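Local coordinates for protein putative hydrolase (Shewanella frigidimarina, PDB 3LHO) that probably acts as an iron(II)-dependent dioxygenase of the 2-oxoadipate dioxygenase/decarboxylase family and here carries nickel in its metal site, at residues Ala8-Leu13 / Pro89-Val94; Ile38-Ala43 / Thr249-Ala254; Tyr72-Lys77 / Lys93-Glu98; Phe176-Asp181 / Phe236-Pro241. All blocks are in the same frame, centred on the assembly; numbering follows the deposited sequence.

Contact 1. Residues Ala8-Leu13 / Pro89-Val94; sequences ALFAAL and PKQPKV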
# COMPACT_ATOMS: atom_id res chain seq x y z
N ALA A 8 17.47 -0.95 -3.82
CA ALA A 8 17.27 0.28 -4.54
C ALA A 8 15.79 0.57 -4.84
O ALA A 8 15.36 1.71 -4.77
CB ALA A 8 18.09 0.28 -5.84
N LEU A 9 15.02 -0.48 -5.18
CA LEU A 9 13.59 -0.31 -5.48
C LEU A 9 12.81 0.18 -4.27
O LEU A 9 12.09 1.17 -4.35
CB LEU A 9 12.98 -1.61 -6.03
CG LEU A 9 11.48 -1.65 -6.33
CD1 LEU A 9 11.05 -0.48 -7.23
CD2 LEU A 9 11.11 -2.97 -6.96
N PHE A 10 12.96 -0.50 -3.15
CA PHE A 10 12.33 -0.06 -1.93
C PHE A 10 12.83 1.30 -1.40
O PHE A 10 12.01 2.08 -0.93
CB PHE A 10 12.39 -1.15 -0.87
CG PHE A 10 11.51 -2.32 -1.19
CD1 PHE A 10 10.14 -2.18 -1.22
CD2 PHE A 10 12.06 -3.57 -1.52
CE1 PHE A 10 9.33 -3.26 -1.52
CE2 PHE A 10 11.25 -4.65 -1.80
CZ PHE A 10 9.89 -4.50 -1.81
N ALA A 11 14.12 1.59 -1.55
CA ALA A 11 14.62 2.93 -1.22
C ALA A 11 13.84 3.99 -2.00
O ALA A 11 13.42 4.97 -1.43
CB ALA A 11 16.16 3.08 -1.48
N ALA A 12 13.68 3.79 -3.31
CA ALA A 12 13.04 4.77 -4.17
C ALA A 12 11.54 4.86 -3.87
O ALA A 12 10.95 5.97 -3.84
CB ALA A 12 13.31 4.42 -5.65
N LEU A 13 10.92 3.72 -3.60
CA LEU A 13 9.52 3.71 -3.24
C LEU A 13 9.26 4.45 -1.92
O LEU A 13 8.28 5.18 -1.78
CB LEU A 13 8.99 2.27 -3.15
CG LEU A 13 7.48 2.03 -3.11
CD1 LEU A 13 6.78 2.28 -4.49
CD2 LEU A 13 7.18 0.60 -2.62
N PRO A 89 14.51 -12.98 3.91
CA PRO A 89 13.44 -12.62 4.86
C PRO A 89 13.47 -11.18 5.36
O PRO A 89 12.47 -10.72 5.87
CB PRO A 89 13.66 -13.60 6.02
CG PRO A 89 15.13 -13.80 6.01
CD PRO A 89 15.49 -13.89 4.54
N LYS A 90 14.58 -10.45 5.19
CA LYS A 90 14.60 -9.02 5.51
C LYS A 90 13.73 -8.18 4.57
O LYS A 90 13.38 -7.05 4.90
CB LYS A 90 16.02 -8.46 5.44
CG LYS A 90 16.97 -9.00 6.51
CD LYS A 90 18.27 -8.17 6.55
CE LYS A 90 19.31 -8.75 7.52
NZ LYS A 90 20.05 -9.93 6.97
N GLN A 91 13.44 -8.70 3.37
CA GLN A 91 12.72 -7.94 2.38
C GLN A 91 11.23 -8.02 2.66
O GLN A 91 10.74 -9.02 3.17
CB GLN A 91 13.08 -8.41 0.95
CG GLN A 91 14.57 -8.24 0.56
CD GLN A 91 15.02 -6.81 0.60
OE1 GLN A 91 14.22 -5.88 0.50
NE2 GLN A 91 16.31 -6.62 0.75
N PRO A 92 10.52 -6.93 2.39
CA PRO A 92 9.11 -6.96 2.66
C PRO A 92 8.33 -7.92 1.75
O PRO A 92 8.70 -8.13 0.60
CB PRO A 92 8.69 -5.50 2.38
CG PRO A 92 9.75 -4.93 1.54
CD PRO A 92 10.99 -5.61 1.95
N LYS A 93 7.22 -8.47 2.23
CA LYS A 93 6.26 -9.01 1.34
C LYS A 93 5.66 -7.87 0.53
O LYS A 93 5.57 -6.76 0.98
CB LYS A 93 5.10 -9.72 2.10
CG LYS A 93 5.56 -10.86 2.99
CD LYS A 93 4.34 -11.44 3.70
CE LYS A 93 4.70 -12.21 4.92
NZ LYS A 93 5.10 -11.25 5.99
N VAL A 94 5.19 -8.22 -0.66
CA VAL A 94 4.58 -7.29 -1.59
C VAL A 94 3.14 -7.72 -1.87
O VAL A 94 2.86 -8.80 -2.37
CB VAL A 94 5.42 -7.17 -2.89
CG1 VAL A 94 4.66 -6.30 -3.93
CG2 VAL A 94 6.82 -6.63 -2.54

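Contact 2. Residues Ile38-Ala43 / Thr249-Ala254; sequences INDHIA and TGFVAA. With NI (nickel (II) ion), chain B.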
# COMPACT_ATOMS: atom_id res chain seq x y z
N ILE A 38 12.92 -3.33 9.63
CA ILE A 38 12.41 -4.35 8.75
C ILE A 38 10.88 -4.15 8.53
O ILE A 38 10.09 -4.08 9.50
CB ILE A 38 12.68 -5.79 9.30
CG1 ILE A 38 14.21 -6.01 9.45
CG2 ILE A 38 12.00 -6.86 8.41
CD1 ILE A 38 14.96 -5.84 8.19
N ASN A 39 10.48 -4.13 7.26
CA ASN A 39 9.06 -4.03 6.91
C ASN A 39 8.39 -5.40 6.71
O ASN A 39 8.97 -6.31 6.13
CB ASN A 39 8.92 -3.17 5.66
CG ASN A 39 9.37 -1.74 5.88
OD1 ASN A 39 10.26 -1.21 5.16
ND2 ASN A 39 8.81 -1.10 6.88
N ASP A 40 7.18 -5.56 7.22
CA ASP A 40 6.37 -6.75 6.95
C ASP A 40 5.92 -6.79 5.49
O ASP A 40 5.97 -7.85 4.83
CB ASP A 40 5.09 -6.73 7.83
CG ASP A 40 4.24 -7.97 7.61
OD1 ASP A 40 4.70 -9.05 7.98
OD2 ASP A 40 3.14 -7.90 6.99
N HIS A 41 5.46 -5.64 5.00
CA HIS A 41 4.95 -5.52 3.63
C HIS A 41 4.85 -4.11 3.16
O HIS A 41 4.95 -3.16 3.98
CB HIS A 41 3.59 -6.27 3.45
CG HIS A 41 2.41 -5.68 4.16
ND1 HIS A 41 2.04 -6.05 5.45
CD2 HIS A 41 1.43 -4.82 3.73
CE1 HIS A 41 0.93 -5.43 5.78
NE2 HIS A 41 0.53 -4.69 4.76
N ILE A 42 4.72 -3.98 1.83
CA ILE A 42 4.18 -2.82 1.14
C ILE A 42 2.88 -3.23 0.40
O ILE A 42 2.59 -4.44 0.19
CB ILE A 42 5.22 -2.12 0.17
CG1 ILE A 42 5.64 -3.06 -0.96
CG2 ILE A 42 6.46 -1.65 0.95
CD1 ILE A 42 5.45 -2.58 -2.31
N ALA A 43 2.06 -2.23 0.11
CA ALA A 43 0.79 -2.46 -0.59
C ALA A 43 0.72 -1.52 -1.78
O ALA A 43 0.95 -0.30 -1.61
CB ALA A 43 -0.41 -2.19 0.34
N THR A 249 0.97 -15.88 6.71
CA THR A 249 1.38 -14.88 5.70
C THR A 249 0.23 -14.07 5.09
O THR A 249 0.45 -13.30 4.17
CB THR A 249 2.15 -15.56 4.56
OG1 THR A 249 1.33 -16.60 4.03
CG2 THR A 249 3.45 -16.19 5.07
N GLY A 250 -0.98 -14.24 5.59
CA GLY A 250 -2.16 -13.57 5.03
C GLY A 250 -2.30 -12.12 5.47
O GLY A 250 -1.51 -11.60 6.28
N PHE A 251 -3.32 -11.45 4.94
CA PHE A 251 -3.42 -9.99 5.08
C PHE A 251 -4.69 -9.47 5.75
O PHE A 251 -4.81 -8.24 5.99
CB PHE A 251 -3.14 -9.32 3.73
CG PHE A 251 -1.70 -9.40 3.34
CD1 PHE A 251 -1.22 -10.51 2.69
CD2 PHE A 251 -0.82 -8.40 3.72
CE1 PHE A 251 0.09 -10.62 2.40
CE2 PHE A 251 0.50 -8.50 3.41
CZ PHE A 251 0.97 -9.60 2.76
N VAL A 252 -5.61 -10.39 6.05
CA VAL A 252 -6.75 -10.11 6.91
C VAL A 252 -6.68 -11.16 8.00
O VAL A 252 -5.84 -12.08 7.92
CB VAL A 252 -8.10 -10.25 6.15
N ALA A 253 -7.56 -11.03 9.00
CA ALA A 253 -7.66 -12.02 10.10
C ALA A 253 -7.76 -13.44 9.54
O ALA A 253 -8.63 -13.69 8.72
CB ALA A 253 -8.90 -11.72 10.97
N ALA A 254 -6.89 -14.36 9.98
CA ALA A 254 -6.94 -15.78 9.52
C ALA A 254 -8.28 -16.43 9.82
O ALA A 254 -8.62 -17.43 9.18
CB ALA A 254 -5.82 -16.61 10.14
NI NI B . -1.29 -3.59 4.86
O HOH W 1 -3.62 -3.06 5.25
O HOH W 2 -2.24 -5.24 5.58
O HOH W 3 -2.32 -4.67 3.12

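Contact 3. Residues Tyr72-Lys77 / Lys93-Glu98; sequences YKFEQK and KVFISE. With SO4 (sulfate ion), chain D.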
# COMPACT_ATOMS: atom_id res chain seq x y z
N TYR A 72 -5.91 -13.81 -3.40
CA TYR A 72 -7.00 -13.33 -2.54
C TYR A 72 -8.11 -12.71 -3.37
O TYR A 72 -7.86 -12.08 -4.38
CB TYR A 72 -6.48 -12.24 -1.59
CG TYR A 72 -5.25 -12.66 -0.83
CD1 TYR A 72 -5.36 -13.39 0.35
CD2 TYR A 72 -3.98 -12.35 -1.29
CE1 TYR A 72 -4.21 -13.79 1.05
CE2 TYR A 72 -2.84 -12.75 -0.62
CZ TYR A 72 -2.96 -13.44 0.57
OH TYR A 72 -1.83 -13.85 1.23
N LYS A 73 -9.35 -12.85 -2.92
CA LYS A 73 -10.46 -12.11 -3.49
C LYS A 73 -11.16 -11.35 -2.36
O LYS A 73 -11.44 -11.92 -1.32
CB LYS A 73 -11.44 -13.06 -4.16
CG LYS A 73 -12.63 -12.33 -4.89
CD LYS A 73 -13.29 -13.28 -5.92
CE LYS A 73 -13.91 -12.54 -7.12
NZ LYS A 73 -13.60 -13.25 -8.42
N PHE A 74 -11.42 -10.06 -2.55
CA PHE A 74 -12.22 -9.28 -1.59
C PHE A 74 -13.54 -8.82 -2.21
O PHE A 74 -13.58 -7.90 -3.01
CB PHE A 74 -11.36 -8.11 -1.10
CG PHE A 74 -10.11 -8.57 -0.41
CD1 PHE A 74 -10.15 -9.06 0.89
CD2 PHE A 74 -8.89 -8.59 -1.08
CE1 PHE A 74 -8.99 -9.52 1.53
CE2 PHE A 74 -7.72 -9.04 -0.45
CZ PHE A 74 -7.77 -9.50 0.85
N GLU A 75 -14.63 -9.49 -1.86
CA GLU A 75 -15.89 -9.33 -2.59
C GLU A 75 -16.53 -7.97 -2.41
O GLU A 75 -16.90 -7.33 -3.38
CB GLU A 75 -16.91 -10.40 -2.18
CG GLU A 75 -17.83 -10.79 -3.32
CD GLU A 75 -17.07 -11.46 -4.46
OE1 GLU A 75 -16.23 -12.34 -4.16
OE2 GLU A 75 -17.29 -11.08 -5.64
N GLN A 76 -16.62 -7.52 -1.17
CA GLN A 76 -17.27 -6.26 -0.86
C GLN A 76 -16.57 -5.07 -1.52
O GLN A 76 -17.21 -4.15 -2.01
CB GLN A 76 -17.32 -6.07 0.66
CG GLN A 76 -17.85 -4.71 1.09
CD GLN A 76 -18.64 -4.79 2.40
OE1 GLN A 76 -18.21 -5.43 3.36
NE2 GLN A 76 -19.79 -4.13 2.43
N LYS A 77 -15.24 -5.10 -1.54
CA LYS A 77 -14.46 -4.01 -2.12
C LYS A 77 -14.21 -4.17 -3.62
O LYS A 77 -13.61 -3.28 -4.24
CB LYS A 77 -13.13 -3.89 -1.38
CG LYS A 77 -13.21 -3.18 -0.01
CD LYS A 77 -11.89 -3.34 0.73
CE LYS A 77 -11.81 -2.57 2.05
NZ LYS A 77 -10.72 -3.16 2.91
N LYS A 93 7.22 -8.47 2.23
CA LYS A 93 6.26 -9.01 1.34
C LYS A 93 5.66 -7.87 0.53
O LYS A 93 5.57 -6.76 0.98
CB LYS A 93 5.10 -9.72 2.10
CG LYS A 93 5.56 -10.86 2.99
CD LYS A 93 4.34 -11.44 3.70
CE LYS A 93 4.70 -12.21 4.92
NZ LYS A 93 5.10 -11.25 5.99
N VAL A 94 5.19 -8.22 -0.66
CA VAL A 94 4.58 -7.29 -1.59
C VAL A 94 3.14 -7.72 -1.87
O VAL A 94 2.86 -8.80 -2.37
CB VAL A 94 5.42 -7.17 -2.89
CG1 VAL A 94 4.66 -6.30 -3.93
CG2 VAL A 94 6.82 -6.63 -2.54
N PHE A 95 2.23 -6.86 -1.46
CA PHE A 95 0.82 -7.09 -1.62
C PHE A 95 0.33 -6.17 -2.75
O PHE A 95 0.52 -4.93 -2.67
CB PHE A 95 0.12 -6.73 -0.33
CG PHE A 95 -1.34 -7.06 -0.33
CD1 PHE A 95 -1.79 -8.35 -0.08
CD2 PHE A 95 -2.27 -6.04 -0.59
CE1 PHE A 95 -3.18 -8.66 -0.09
CE2 PHE A 95 -3.64 -6.30 -0.60
CZ PHE A 95 -4.10 -7.63 -0.35
N ILE A 96 -0.26 -6.77 -3.79
CA ILE A 96 -0.73 -6.02 -4.97
C ILE A 96 -2.18 -6.37 -5.22
O ILE A 96 -2.56 -7.55 -5.36
CB ILE A 96 0.13 -6.20 -6.24
CG1 ILE A 96 1.63 -6.05 -5.98
CG2 ILE A 96 -0.36 -5.21 -7.35
CD1 ILE A 96 2.52 -6.34 -7.27
N SER A 97 -3.04 -5.35 -5.20
CA SER A 97 -4.46 -5.59 -5.48
C SER A 97 -4.88 -4.84 -6.75
O SER A 97 -4.14 -3.96 -7.24
CB SER A 97 -5.32 -5.20 -4.29
OG SER A 97 -5.30 -3.79 -4.05
N GLU A 98 -5.99 -5.25 -7.34
CA GLU A 98 -6.55 -4.54 -8.49
C GLU A 98 -8.07 -4.49 -8.35
O GLU A 98 -8.67 -5.48 -8.03
CB GLU A 98 -6.19 -5.16 -9.84
CG GLU A 98 -6.73 -6.50 -10.12
CD GLU A 98 -6.28 -7.06 -11.47
OE1 GLU A 98 -5.41 -6.49 -12.20
OE2 GLU A 98 -6.77 -8.12 -11.77
S SO4 D . -14.82 -9.81 1.70
O1 SO4 D . -13.47 -9.67 2.24
O2 SO4 D . -15.71 -10.25 2.76
O3 SO4 D . -15.27 -8.51 1.20
O4 SO4 D . -14.80 -10.80 0.63

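Contact 4. Residues Phe176-Asp181 / Phe236-Pro241; sequences FERIED and FARRYP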
# COMPACT_ATOMS: atom_id res chain seq x y z
N PHE A 176 10.58 -4.17 21.10
CA PHE A 176 9.16 -4.30 21.38
C PHE A 176 8.73 -5.73 21.20
O PHE A 176 9.19 -6.44 20.30
CB PHE A 176 8.32 -3.42 20.46
CG PHE A 176 8.46 -1.95 20.72
CD1 PHE A 176 7.63 -1.31 21.62
CD2 PHE A 176 9.39 -1.19 20.02
CE1 PHE A 176 7.75 0.05 21.86
CE2 PHE A 176 9.50 0.17 20.25
CZ PHE A 176 8.69 0.79 21.18
N GLU A 177 7.82 -6.18 22.06
CA GLU A 177 7.22 -7.49 21.87
C GLU A 177 5.79 -7.39 21.32
O GLU A 177 5.41 -8.12 20.39
CB GLU A 177 7.18 -8.20 23.21
CG GLU A 177 6.49 -9.55 23.14
CD GLU A 177 6.58 -10.28 24.47
OE1 GLU A 177 7.34 -9.85 25.35
OE2 GLU A 177 5.88 -11.29 24.62
N ARG A 178 4.99 -6.47 21.88
CA ARG A 178 3.56 -6.46 21.63
C ARG A 178 3.16 -5.23 20.85
O ARG A 178 3.70 -4.13 21.07
CB ARG A 178 2.78 -6.48 22.96
CG ARG A 178 3.07 -7.69 23.89
CD ARG A 178 2.06 -7.75 25.07
NE ARG A 178 1.91 -6.44 25.71
CZ ARG A 178 0.76 -5.91 26.18
NH1 ARG A 178 -0.40 -6.56 26.12
NH2 ARG A 178 0.78 -4.69 26.72
N ILE A 179 2.19 -5.42 19.95
CA ILE A 179 1.61 -4.30 19.18
C ILE A 179 1.09 -3.19 20.13
O ILE A 179 1.28 -1.99 19.87
CB ILE A 179 0.50 -4.79 18.14
CG1 ILE A 179 0.12 -3.65 17.19
CG2 ILE A 179 -0.76 -5.36 18.84
CD1 ILE A 179 -0.47 -4.07 15.83
N GLU A 180 0.47 -3.60 21.24
CA GLU A 180 -0.00 -2.64 22.25
C GLU A 180 1.12 -1.74 22.75
O GLU A 180 0.90 -0.57 23.01
CB GLU A 180 -0.69 -3.32 23.45
CG GLU A 180 -1.96 -4.07 23.07
CD GLU A 180 -1.69 -5.49 22.55
OE1 GLU A 180 -0.51 -5.88 22.34
OE2 GLU A 180 -2.67 -6.22 22.34
N ASP A 181 2.32 -2.28 22.89
CA ASP A 181 3.44 -1.49 23.39
C ASP A 181 3.95 -0.56 22.32
O ASP A 181 4.33 0.56 22.61
CB ASP A 181 4.55 -2.41 23.90
CG ASP A 181 4.10 -3.22 25.10
OD1 ASP A 181 3.47 -2.62 26.00
OD2 ASP A 181 4.35 -4.43 25.14
N PHE A 236 1.50 -1.23 11.09
CA PHE A 236 2.32 -2.07 12.00
C PHE A 236 1.66 -3.42 12.05
O PHE A 236 0.46 -3.51 12.19
CB PHE A 236 2.42 -1.40 13.38
CG PHE A 236 2.79 0.06 13.29
CD1 PHE A 236 4.12 0.44 13.27
CD2 PHE A 236 1.82 1.04 13.13
CE1 PHE A 236 4.46 1.77 13.10
CE2 PHE A 236 2.18 2.38 12.97
CZ PHE A 236 3.49 2.74 12.94
N ALA A 237 2.44 -4.49 11.91
CA ALA A 237 1.86 -5.83 11.92
C ALA A 237 2.70 -6.79 12.76
O ALA A 237 3.93 -6.82 12.64
CB ALA A 237 1.73 -6.39 10.46
N ARG A 238 2.03 -7.56 13.61
CA ARG A 238 2.62 -8.70 14.25
C ARG A 238 1.99 -9.97 13.69
O ARG A 238 0.79 -10.13 13.74
CB ARG A 238 2.40 -8.65 15.76
CG ARG A 238 3.05 -9.82 16.50
CD ARG A 238 3.11 -9.63 18.01
NE ARG A 238 3.51 -10.88 18.67
CZ ARG A 238 3.46 -11.11 19.99
NH1 ARG A 238 3.03 -10.18 20.83
NH2 ARG A 238 3.86 -12.27 20.47
N ARG A 239 2.83 -10.88 13.20
CA ARG A 239 2.36 -12.20 12.78
C ARG A 239 2.71 -13.30 13.76
O ARG A 239 3.74 -13.24 14.44
CB ARG A 239 2.94 -12.55 11.42
CG ARG A 239 2.51 -11.62 10.31
CD ARG A 239 3.28 -11.95 9.02
NE ARG A 239 2.83 -11.01 8.01
CZ ARG A 239 1.64 -11.06 7.42
NH1 ARG A 239 0.77 -12.05 7.66
NH2 ARG A 239 1.32 -10.10 6.60
N TYR A 240 1.85 -14.32 13.80
CA TYR A 240 2.02 -15.46 14.67
C TYR A 240 2.20 -16.76 13.90
O TYR A 240 1.80 -16.87 12.73
CB TYR A 240 0.83 -15.57 15.61
CG TYR A 240 0.72 -14.42 16.59
CD1 TYR A 240 0.20 -13.19 16.20
CD2 TYR A 240 1.09 -14.58 17.92
CE1 TYR A 240 0.09 -12.15 17.11
CE2 TYR A 240 0.97 -13.56 18.82
CZ TYR A 240 0.47 -12.35 18.43
OH TYR A 240 0.35 -11.33 19.34
N PRO A 241 2.85 -17.74 14.54
CA PRO A 241 3.04 -19.04 13.89
C PRO A 241 1.75 -19.82 13.72
O PRO A 241 0.89 -19.80 14.60
CB PRO A 241 3.98 -19.79 14.84
CG PRO A 241 4.62 -18.78 15.65
CD PRO A 241 3.66 -17.63 15.76
O HOH W 4 2.99 -11.27 23.52
O HOH W 5 0.82 -8.00 20.21

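Contact 1. Residues Ala8-Leu13 / Pro89-Val94
Pro92 lays its CG over one face of the Phe10 ring, a worked case of the CH-pi contact by which a proline can sit on an aromatic plane. The carbon stands 3.5 Å from the centroid of the Phe10 ring and 18° off the ring normal, displaced toward the rim, where Pro92 CG and Phe10 CZ are 3.4 Å apart. Pro92 CD follows less closely, 3.9 Å from Phe10 CE2. With CG placed anti to the carbonyl carbon (chi1 -70°), Phe10 sends its ring off the helix toward the loop that leads into the strand. Here Val94 CG2 comes in near the plane of the ring and meets Phe10 CZ at 3.8 Å, so a face and an edge are both held. Gln91, bent at chi2, brings OE1 to 3.8 Å from Phe10 CD2 with its amide plane tilted little from the ring, while its NE2 is hydrogen-bonded to Asn7 OD1. Exchanging Phe10 for an alanine would remove the ring and is likely to open a gap between the helix and Pro92, with Val94 CG2 losing its edge contact. Helix 6-20 is thereby joined to the start of strand 93-99, and Phe10 also touches Ile42 of strand 39-47, Phe61 of helix 54-62 and Tyr66, the last two of which touch Val94 as well.

Contact 2. Residues Ile38-Ala43 / Thr249-Ala254
Phe251 drives one edge, led by CE2, onto the face of the His41 imidazole, and this T-shaped pair makes up nearly all of the contact. The planes stand at 87° with the two ring centroids 4.9 Å apart, and Phe251 CE2 lies 3.5 Å from His41 CG. The imidazole is fixed from three sides, which illustrates how a metal ligand is aimed. On its face it has Phe251; at one end ND1 donates to Asp40 OD2 at 2.6 Å, nearly straight at 171°, in the ring plane and onto the anti lone pair of the carboxylate; at the other end His41 NE2 binds the nickel ion at 2.1 Å. The ring reaches all three because CG sits between the backbone N and the carbonyl carbon (chi1 69°). Asp40, the second-shell residue, is held in turn by Lys93 and Arg239. The solvent side is the looser one: three waters complete the nickel coordination, water 1 roughly opposite His41 NE2 and waters 2 and 3 at about right angles to it, and water 2 lies in the plane of the Phe251 ring, 3.9 Å from Phe251 CD2. His165 and Glu235 are the remaining protein ligands, giving an arrangement of two histidines and one carboxylate. His41 lies on strand 39-47, between strands 93-99 and 165-169, where a classic beta bulge sets Asp40 and His41 together opposite Thr167; the loop after strand 235-239 brings Phe251 back over this part of the sheet.

Contact 3. Residues Tyr72-Lys77 / Lys93-Glu98
Phe95 meets two aromatic rings at its far end, and following it outward shows how a side chain can reach past an intervening strand. Its CB leaves the strand with CG anti to the backbone N (chi1 -174°); on the way out CD1 meets Phe251 CD1, and the side chain also touches Ala81 of the middle strand. Contact with segment 72-77 starts at Phe95 CE1, which lies 4.0 Å from Tyr72 CD2 and about as near to CE2 of the same ring. The Tyr72 and Phe95 planes are inclined at 47° with centroids 5.9 Å apart, an intermediate tilt with no stacking geometry. At the tip, Phe95 CZ touches Phe74 CE2 at 3.9 Å; the Phe74 carbon lies near the plane of the Phe95 ring, whereas Phe95 comes up obliquely to Phe74. Strand 79-85 runs between the two strands, which explains why the nearest backbone pair, Tyr72 CA and Ser97 CA, stays 8.7 Å apart and only large rings close the distance. The hydroxyl of Tyr72 is hydrogen-bonded to His83 ND1 on that middle strand. Past Phe74 the backbone takes up helical angles without the regular bonds of a helix, and the amides of Glu75 and Gln76 hold a sulfate, probably from the crystallisation liquor: Glu75 N donates to O4 of the sulfate at 2.8 Å and Gln76 N to O3 at 2.9 Å. The ring contact itself has no hydrogen bond or charge pair, so it rests on dispersion and shape, while the anion is gripped by main-chain N-H groups, consistent with an opportunistic site.

Contact 4. Residues Phe176-Asp181 / Phe236-Pro241
Arg238 passes its guanidinium beneath the backbone of Glu177, so that Glu177 O lies over one face of the planar group. Although that oxygen is 3.2 Å from Arg238 NH1, the angle is too poor for a hydrogen bond; the carbonyl rests on the plane and the N-H groups point elsewhere. Tyr240 OH, itself bonded to Glu209 OE1, covers the opposite face. The arm reaches this slot because it is extended from CG to NE, with CG anti to the backbone N (chi1 -178°). Water then does the binding: water 4, in the guanidinium plane, accepts from Arg238 NH1 at 2.9 Å and donates to Glu177 OE2 at 3.1 Å, while water 5 accepts from Arg238 NH1 at 3.2 Å and from Ile179 N at 2.9 Å. The guanidinium of Arg178 is turned 84° against that of Arg238 and faces its own helix, where Arg178 NE makes a salt bridge with Asp181 OD2 at 3.2 Å from above the carboxylate plane, with a weak bond from Arg178 NH2 to Asp181 OD1. Deeper in, Ile179 CD1 packs 3.8 Å from Phe236 O. A leucine in place of Arg238 would lack the guanidinium and would probably leave water 4 without its N-H donor and water 5 held by Ile179 N but no longer tied to the strand. The arrangement joins the first turn of helix 179-188, with Arg178 at the N-cap position, to strand 235-239, probably within a variant beta-alpha-beta-beta-beta module of the glyoxalase clan whose strands 217-222 and 225-230 form a separate hairpin.

How the contacts relate
All four contacts reach the same mixed sheet, and three of them converge on Asp40 of contact 2. Its OD1 receives Lys93 NZ, shared by contacts 1 and 3, at 3.0 Å and Arg239 NE of contact 4 at 2.7 Å, so two cations gather round one carboxylate behind the metal ligand. Arg239 NH1 also meets Gly250 O at 2.7 Å and thus ties contact 4 to the loop bearing Phe251. Contacts 2 and 3 join where Phe251 CD1 lies 3.6 Å from Phe95 CD1. Contact 2 holds the nickel itself; the side chain of Phe95 is about 6 Å from the ion, those of Pro92 and Phe236 about 10 Å.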